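Local atomic coordinates of guanidinopropionase (Pseudomonas aeruginosa, PDB entry 3NIQ), a protein that hydrolyses 3-guanidinopropanoate to beta-alanine and urea, using two manganese ions in each subunit of a homohexamer. Residues I14-G19 and F23-A28; E225-V230 and R273-V278; V42-G47 and I96-S101. One frame throughout, in Å; residues are numbered along the deposited sequence.

Contact 1. Residues I14-G19 and F23-A28; sequences IPRFAG and FMRLPA
R25 reaches the 14-19 loop and carries nearly the whole contact, its guanidinium group held among the backbone carbonyls of I14, P15 and A18. Along the 23-28 loop, F23 to L26 form a tight turn, closed by L26 N to F23 O, in which M24 and R25 adopt left-handed backbone angles. From this turn the R25 chain sets out toward the other loop, then bends at the CG-CD bond (chi3 -68°), which brings the guanidinium end-on to I14. Its two terminal nitrogens share I14 O: NH2 gives the straighter bond, at 3.0 Å, and NH1 a longer one, at 3.3 Å from the same oxygen. That oxygen lies in the guanidinium plane, although both nitrogens reach it from one face of its own carbonyl plane. R25 NH1 also bonds to A18 O at 3.0 Å, again near the guanidinium plane, and adds a weak, oblique bond to P15 O. P15 O also accepts from A18 N in the type I turn P15-A18, which brings the carbonyls of P15 and A18 to the same nitrogen. R16 CA sits over one face of the guanidinium, while I14 CG2 lies 3.7 Å from R25 NH1. Arginine suits this place because a flat cation with several N-H groups can serve converging carbonyls at once. R16 NH1 comes within 4.5 Å of R25 NH2, but R16 is turned to its own partner, S66 O; the carbonyl dipoles round R25 probably ease the like charges. R16 O and G19 O accept from R59 of a neighbouring subunit, and G19 N donates to its D90. The rest of the turn lies on the body of the subunit: F23, M24 and L26 pack on L39 of strand 37-42, and M24 also meets M303 and F304 of helix 294-317.

Contact 2. Residues E225-V230 and R273-V278; sequences EARRVV and RGLDLV
In this parallel alpha/beta fold the end of helix 211-230 packs against the loop entering strand 277-283, a junction made by R227 and V230 from the last turns of the helix and by R273-L275, which lead into the strand. R227 spans the gap. Its chain bends at the CG-CD bond (chi3 64°), and the guanidinium presents NH1 to R273 O at 2.8 Å, with an N-H...O angle of 161°. The oxygen is close to the guanidinium plane, and R227 NH1 also bonds to G271 O, so one nitrogen ties together two carbonyls of the loop after helix 262-270. L275 lies against a face of the same group, with its CD2 3.8 Å from R227 NH2: the leucine shields the flat cation while leaving its edge to R273 O. The other methyl of L275, CD1, meets V230 CG2 at 3.9 Å, the two side chains crossing at about a right angle. V230 and L275, both buried, thus meet methyl to methyl beside the arginine. G274, with a positive phi, turns the chain between carbonyl and leucine, a conformation that glycine adopts readily. R273 points its own guanidinium the other way, to E312 of helix 294-317. V230 continues inward onto V145 of strand 142-147 and T235 of strand 235-240, the strand that lies beside 277-283 in the sheet.

Contact 3. Residues V42-G47 and I96-S101; sequences VPWDGG and IDLLDS
W44 and S101 meet with the serine CB over a face of the indole, in a CH-pi contact 3.7 Å from S101 CB to the centroid of the W44 five-membered ring and 28° off the ring normal. The CB lies toward the rim, so the nearest ring atom is W44 NE1, 3.4 Å from S101 CB. Although S101 OG is close to W44 NE1, the angle is too poor for a hydrogen bond; the hydroxyl is instead bonded to N94 N, which fixes its rotation, while the helix backbone directs CB toward the ring. Being small, serine lets the helix come close to a broad indole. One turn earlier, L98 CG approaches W44 CZ2 at 4.1 Å, and L98 CD1 rests 3.8 Å from G46 O. G46, having no side chain, leaves room for the indole and allows its CA to come within 5.6 Å of L98 CA. Tryptophan CG stands anti to its backbone nitrogen (chi1 -180°), carrying the ring out from the loop to the helix, where L102 and I105 extend the apolar surface. In the next shell, D97 is the N-cap: its OD1 accepts from D100 N at 3.0 Å, satisfying an N-H of the first helical turn. D45, beside W44, pairs with R55 in a salt bridge and accepts from G53 N. Strand 85-90, helix 98-114 and strand 118-123 form a beta-alpha-beta crossover that skips over strand 37-42, and the helix start packs on the loop leaving that middle strand. Such loops at the C-terminal ends of the strands surround the manganese site in arginase-family enzymes; here the W44 side chain is about 9 Å from that of the manganese ligand H126.

The three contacts are separate in space, their centres 28 to 32 Å apart. Contacts 2 and 3 lie on opposite sides of the chain's centre: contact 3 is at the end of the sheet where the strands run out toward the metals, with the W44 side chain about 12 Å from a manganese ion, whereas contact 2 is at the start of strand 277-283, away from the annotated sites. Contact 1, in the N-terminal segment, is also remote from the metals. Its nearest atoms are about 6 Å from contact 3 within the chain, yet between subunits the two regions touch, A18 packing on P43 of a neighbouring subunit.

Contact 1. Residues I14-G19 and F23-A28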
# COMPACT_ATOMS: atom_id res chain seq x y z
N ILE A 14 -19.38 -16.56 17.06
CA ILE A 14 -18.37 -16.73 16.02
C ILE A 14 -17.89 -15.33 15.62
O ILE A 14 -18.65 -14.57 15.03
CB ILE A 14 -18.90 -17.51 14.79
CG1 ILE A 14 -19.39 -18.91 15.21
CG2 ILE A 14 -17.79 -17.67 13.74
CD1 ILE A 14 -20.32 -19.61 14.19
N PRO A 15 -16.64 -14.99 15.97
CA PRO A 15 -16.24 -13.59 15.77
C PRO A 15 -16.23 -13.27 14.27
O PRO A 15 -16.12 -14.18 13.45
CB PRO A 15 -14.83 -13.52 16.36
CG PRO A 15 -14.63 -14.85 17.11
CD PRO A 15 -15.52 -15.83 16.42
N ARG A 16 -16.37 -11.99 13.94
CA ARG A 16 -16.62 -11.56 12.56
C ARG A 16 -15.46 -11.82 11.60
O ARG A 16 -15.62 -11.72 10.38
CB ARG A 16 -17.01 -10.08 12.55
CG ARG A 16 -18.31 -9.82 13.26
CD ARG A 16 -18.66 -8.34 13.32
NE ARG A 16 -19.95 -8.16 13.99
CZ ARG A 16 -21.14 -8.50 13.48
NH1 ARG A 16 -21.27 -9.06 12.27
NH2 ARG A 16 -22.24 -8.29 14.20
N PHE A 17 -14.29 -12.14 12.13
CA PHE A 17 -13.13 -12.37 11.27
C PHE A 17 -13.03 -13.84 10.91
O PHE A 17 -12.17 -14.24 10.13
CB PHE A 17 -11.83 -11.88 11.95
CG PHE A 17 -11.68 -12.33 13.38
CD1 PHE A 17 -11.33 -13.65 13.67
CD2 PHE A 17 -11.87 -11.43 14.43
CE1 PHE A 17 -11.18 -14.09 15.00
CE2 PHE A 17 -11.73 -11.85 15.75
CZ PHE A 17 -11.38 -13.18 16.04
N ALA A 18 -13.93 -14.63 11.49
CA ALA A 18 -13.92 -16.09 11.37
C ALA A 18 -15.16 -16.58 10.62
O ALA A 18 -16.12 -15.83 10.42
CB ALA A 18 -13.87 -16.71 12.75
N GLY A 19 -15.14 -17.85 10.22
CA GLY A 19 -16.22 -18.43 9.46
C GLY A 19 -16.02 -18.24 7.96
O GLY A 19 -15.33 -17.31 7.52
N PHE A 23 -21.85 -13.85 1.66
CA PHE A 23 -22.50 -12.56 1.86
C PHE A 23 -23.21 -12.53 3.20
O PHE A 23 -24.01 -13.42 3.49
CB PHE A 23 -23.51 -12.27 0.74
CG PHE A 23 -22.88 -11.87 -0.55
CD1 PHE A 23 -22.00 -10.78 -0.60
CD2 PHE A 23 -23.18 -12.56 -1.73
CE1 PHE A 23 -21.41 -10.39 -1.82
CE2 PHE A 23 -22.63 -12.17 -2.94
CZ PHE A 23 -21.71 -11.08 -2.98
N MET A 24 -22.89 -11.52 4.02
CA MET A 24 -23.51 -11.31 5.33
C MET A 24 -23.35 -12.54 6.24
O MET A 24 -24.09 -12.68 7.20
CB MET A 24 -25.00 -10.95 5.19
CG MET A 24 -25.33 -9.90 4.11
SD MET A 24 -24.58 -8.32 4.45
CE MET A 24 -25.13 -7.37 3.00
N ARG A 25 -22.40 -13.43 5.91
CA ARG A 25 -22.19 -14.70 6.63
C ARG A 25 -23.46 -15.53 6.73
O ARG A 25 -23.72 -16.19 7.75
CB ARG A 25 -21.58 -14.47 8.03
CG ARG A 25 -20.26 -13.66 7.99
CD ARG A 25 -19.36 -13.97 9.18
NE ARG A 25 -19.95 -13.49 10.43
CZ ARG A 25 -19.50 -13.84 11.64
NH1 ARG A 25 -18.47 -14.66 11.77
NH2 ARG A 25 -20.09 -13.36 12.71
N LEU A 26 -24.25 -15.51 5.67
CA LEU A 26 -25.47 -16.29 5.59
C LEU A 26 -25.12 -17.68 5.07
O LEU A 26 -23.98 -17.90 4.59
CB LEU A 26 -26.48 -15.59 4.65
CG LEU A 26 -27.16 -14.32 5.19
CD1 LEU A 26 -27.66 -13.43 4.06
CD2 LEU A 26 -28.33 -14.63 6.12
N PRO A 27 -26.07 -18.64 5.15
CA PRO A 27 -25.85 -19.92 4.49
C PRO A 27 -25.79 -19.76 2.97
O PRO A 27 -26.39 -18.81 2.42
CB PRO A 27 -27.07 -20.76 4.92
CG PRO A 27 -27.60 -20.09 6.14
CD PRO A 27 -27.37 -18.62 5.85
N ALA A 28 -25.04 -20.65 2.32
CA ALA A 28 -24.98 -20.70 0.87
C ALA A 28 -26.11 -21.56 0.30
O ALA A 28 -26.45 -22.61 0.88
CB ALA A 28 -23.65 -21.21 0.41

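Contact 2. Residues E225-V230 and R273-V278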
# COMPACT_ATOMS: atom_id res chain seq x y z
N GLU A 225 -37.58 14.22 -6.16
CA GLU A 225 -37.59 14.16 -7.62
C GLU A 225 -37.43 12.71 -8.08
O GLU A 225 -38.12 12.26 -9.00
CB GLU A 225 -36.51 15.06 -8.22
CG GLU A 225 -36.47 15.04 -9.75
CD GLU A 225 -37.70 15.68 -10.39
OE1 GLU A 225 -38.63 16.09 -9.64
OE2 GLU A 225 -37.73 15.75 -11.64
N ALA A 226 -36.52 11.97 -7.43
CA ALA A 226 -36.33 10.57 -7.80
C ALA A 226 -37.61 9.76 -7.61
O ALA A 226 -37.98 8.97 -8.48
CB ALA A 226 -35.18 9.94 -7.02
N ARG A 227 -38.28 9.94 -6.47
CA ARG A 227 -39.50 9.15 -6.18
C ARG A 227 -40.64 9.54 -7.11
O ARG A 227 -41.44 8.70 -7.50
CB ARG A 227 -39.94 9.31 -4.73
CG ARG A 227 -38.95 8.76 -3.72
CD ARG A 227 -39.50 8.92 -2.31
NE ARG A 227 -40.72 8.14 -2.13
CZ ARG A 227 -40.78 6.94 -1.54
NH1 ARG A 227 -39.70 6.36 -1.03
NH2 ARG A 227 -41.95 6.32 -1.44
N ARG A 228 -40.69 10.83 -7.47
CA ARG A 228 -41.64 11.31 -8.46
C ARG A 228 -41.45 10.61 -9.81
O ARG A 228 -42.42 10.22 -10.45
CB ARG A 228 -41.51 12.83 -8.66
CG ARG A 228 -42.64 13.43 -9.51
CD ARG A 228 -42.34 14.83 -10.00
NE ARG A 228 -41.15 14.90 -10.86
CZ ARG A 228 -41.10 14.55 -12.15
NH1 ARG A 228 -42.17 14.09 -12.76
NH2 ARG A 228 -39.95 14.67 -12.82
N VAL A 229 -40.19 10.45 -10.23
CA VAL A 229 -39.92 9.84 -11.54
C VAL A 229 -40.36 8.40 -11.63
O VAL A 229 -40.99 7.99 -12.62
CB VAL A 229 -38.40 9.93 -11.94
CG1 VAL A 229 -38.06 8.93 -13.09
CG2 VAL A 229 -38.01 11.36 -12.35
N VAL A 230 -40.01 7.60 -10.62
CA VAL A 230 -40.26 6.16 -10.68
C VAL A 230 -41.67 5.84 -10.22
O VAL A 230 -42.23 4.81 -10.59
CB VAL A 230 -39.21 5.33 -9.86
CG1 VAL A 230 -37.77 5.65 -10.35
CG2 VAL A 230 -39.33 5.61 -8.36
N ARG A 273 -37.32 3.86 0.64
CA ARG A 273 -38.16 2.92 1.35
C ARG A 273 -39.63 3.07 0.90
O ARG A 273 -40.10 4.18 0.65
CB ARG A 273 -38.06 3.17 2.85
CG ARG A 273 -38.71 2.07 3.68
CD ARG A 273 -38.84 2.51 5.12
NE ARG A 273 -39.32 1.41 5.94
CZ ARG A 273 -39.30 1.42 7.27
NH1 ARG A 273 -38.84 2.49 7.90
NH2 ARG A 273 -39.75 0.37 7.95
N GLY A 274 -40.32 1.94 0.77
CA GLY A 274 -41.73 1.96 0.34
C GLY A 274 -41.98 1.76 -1.15
O GLY A 274 -43.07 1.36 -1.55
N LEU A 275 -40.98 2.03 -1.98
CA LEU A 275 -41.12 1.83 -3.41
C LEU A 275 -41.29 0.35 -3.73
O LEU A 275 -40.94 -0.52 -2.92
CB LEU A 275 -39.89 2.38 -4.15
CG LEU A 275 -39.74 3.91 -4.06
CD1 LEU A 275 -38.46 4.38 -4.71
CD2 LEU A 275 -40.90 4.64 -4.68
N ASP A 276 -41.83 0.06 -4.91
CA ASP A 276 -41.91 -1.31 -5.36
C ASP A 276 -40.57 -1.75 -6.00
O ASP A 276 -40.38 -1.67 -7.22
CB ASP A 276 -43.09 -1.52 -6.31
CG ASP A 276 -43.19 -2.97 -6.80
OD1 ASP A 276 -42.80 -3.86 -6.03
OD2 ASP A 276 -43.63 -3.20 -7.94
N LEU A 277 -39.66 -2.21 -5.15
CA LEU A 277 -38.29 -2.53 -5.55
C LEU A 277 -38.21 -3.99 -5.93
O LEU A 277 -38.51 -4.86 -5.11
CB LEU A 277 -37.30 -2.22 -4.42
CG LEU A 277 -37.06 -0.75 -4.02
CD1 LEU A 277 -35.95 -0.61 -2.99
CD2 LEU A 277 -36.74 0.11 -5.24
N VAL A 278 -37.81 -4.26 -7.17
CA VAL A 278 -37.83 -5.62 -7.70
C VAL A 278 -36.43 -6.21 -7.88
O VAL A 278 -36.27 -7.36 -8.25
CB VAL A 278 -38.59 -5.70 -9.04
CG1 VAL A 278 -39.96 -5.04 -8.90
CG2 VAL A 278 -37.79 -5.06 -10.16

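Contact 3. Residues V42-G47 and I96-S101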
# COMPACT_ATOMS: atom_id res chain seq x y z
N VAL A 42 -21.63 -11.28 -9.41
CA VAL A 42 -21.39 -11.39 -10.84
C VAL A 42 -19.97 -10.94 -11.18
O VAL A 42 -19.73 -9.77 -11.53
CB VAL A 42 -22.39 -10.62 -11.65
CG1 VAL A 42 -22.24 -11.02 -13.12
CG2 VAL A 42 -23.82 -10.90 -11.13
N PRO A 43 -19.02 -11.87 -11.07
CA PRO A 43 -17.60 -11.54 -11.12
C PRO A 43 -17.15 -11.42 -12.56
O PRO A 43 -16.52 -12.32 -13.10
CB PRO A 43 -16.95 -12.74 -10.41
CG PRO A 43 -17.89 -13.90 -10.69
CD PRO A 43 -19.26 -13.29 -10.70
N TRP A 44 -17.47 -10.29 -13.19
CA TRP A 44 -17.32 -10.15 -14.63
C TRP A 44 -17.00 -8.72 -15.01
O TRP A 44 -17.73 -7.78 -14.66
CB TRP A 44 -18.62 -10.61 -15.30
CG TRP A 44 -18.60 -10.53 -16.79
CD1 TRP A 44 -17.63 -11.01 -17.63
CD2 TRP A 44 -19.61 -9.96 -17.63
NE1 TRP A 44 -17.97 -10.76 -18.94
CE2 TRP A 44 -19.17 -10.11 -18.97
CE3 TRP A 44 -20.84 -9.32 -17.38
CZ2 TRP A 44 -19.92 -9.66 -20.06
CZ3 TRP A 44 -21.59 -8.87 -18.48
CH2 TRP A 44 -21.12 -9.06 -19.80
N ASP A 45 -15.87 -8.52 -15.69
CA ASP A 45 -15.51 -7.16 -16.12
C ASP A 45 -15.11 -7.11 -17.60
O ASP A 45 -14.34 -6.23 -18.03
CB ASP A 45 -14.43 -6.54 -15.19
CG ASP A 45 -13.15 -7.37 -15.12
OD1 ASP A 45 -12.90 -8.24 -16.00
OD2 ASP A 45 -12.38 -7.16 -14.15
N GLY A 46 -15.65 -8.04 -18.38
CA GLY A 46 -15.45 -8.06 -19.84
C GLY A 46 -15.84 -6.74 -20.54
O GLY A 46 -15.27 -6.38 -21.58
N GLY A 47 -16.79 -6.01 -19.96
CA GLY A 47 -17.23 -4.74 -20.53
C GLY A 47 -16.30 -3.56 -20.23
O GLY A 47 -16.57 -2.42 -20.67
N ILE A 96 -13.08 -14.70 -20.96
CA ILE A 96 -12.46 -14.64 -22.29
C ILE A 96 -13.44 -14.21 -23.39
O ILE A 96 -13.03 -13.64 -24.40
CB ILE A 96 -11.84 -16.02 -22.67
CG1 ILE A 96 -10.77 -16.41 -21.66
CG2 ILE A 96 -11.26 -16.01 -24.10
CD1 ILE A 96 -9.68 -15.32 -21.43
N ASP A 97 -14.72 -14.48 -23.17
CA ASP A 97 -15.75 -14.36 -24.21
C ASP A 97 -16.94 -13.60 -23.65
O ASP A 97 -17.74 -14.14 -22.88
CB ASP A 97 -16.18 -15.77 -24.64
CG ASP A 97 -17.21 -15.76 -25.77
OD1 ASP A 97 -17.85 -14.71 -26.03
OD2 ASP A 97 -17.37 -16.83 -26.40
N LEU A 98 -17.04 -12.34 -24.05
CA LEU A 98 -18.02 -11.39 -23.56
C LEU A 98 -19.45 -11.82 -23.91
O LEU A 98 -20.34 -11.80 -23.05
CB LEU A 98 -17.71 -10.02 -24.17
CG LEU A 98 -18.48 -8.78 -23.76
CD1 LEU A 98 -17.70 -7.54 -24.19
CD2 LEU A 98 -19.85 -8.74 -24.40
N LEU A 99 -19.65 -12.24 -25.15
CA LEU A 99 -20.97 -12.65 -25.63
C LEU A 99 -21.43 -13.92 -24.93
O LEU A 99 -22.60 -14.04 -24.55
CB LEU A 99 -20.98 -12.82 -27.14
CG LEU A 99 -20.78 -11.59 -28.03
CD1 LEU A 99 -20.98 -11.99 -29.50
CD2 LEU A 99 -21.71 -10.41 -27.68
N ASP A 100 -20.51 -14.85 -24.72
CA ASP A 100 -20.83 -16.03 -23.94
C ASP A 100 -21.22 -15.70 -22.47
O ASP A 100 -22.15 -16.31 -21.93
CB ASP A 100 -19.69 -17.04 -23.98
CG ASP A 100 -20.04 -18.35 -23.31
OD1 ASP A 100 -21.07 -18.94 -23.70
OD2 ASP A 100 -19.29 -18.80 -22.42
N SER A 101 -20.52 -14.75 -21.84
CA SER A 101 -20.86 -14.36 -20.46
C SER A 101 -22.25 -13.74 -20.36
O SER A 101 -23.02 -14.10 -19.48
CB SER A 101 -19.82 -13.41 -19.87
OG SER A 101 -18.64 -14.12 -19.58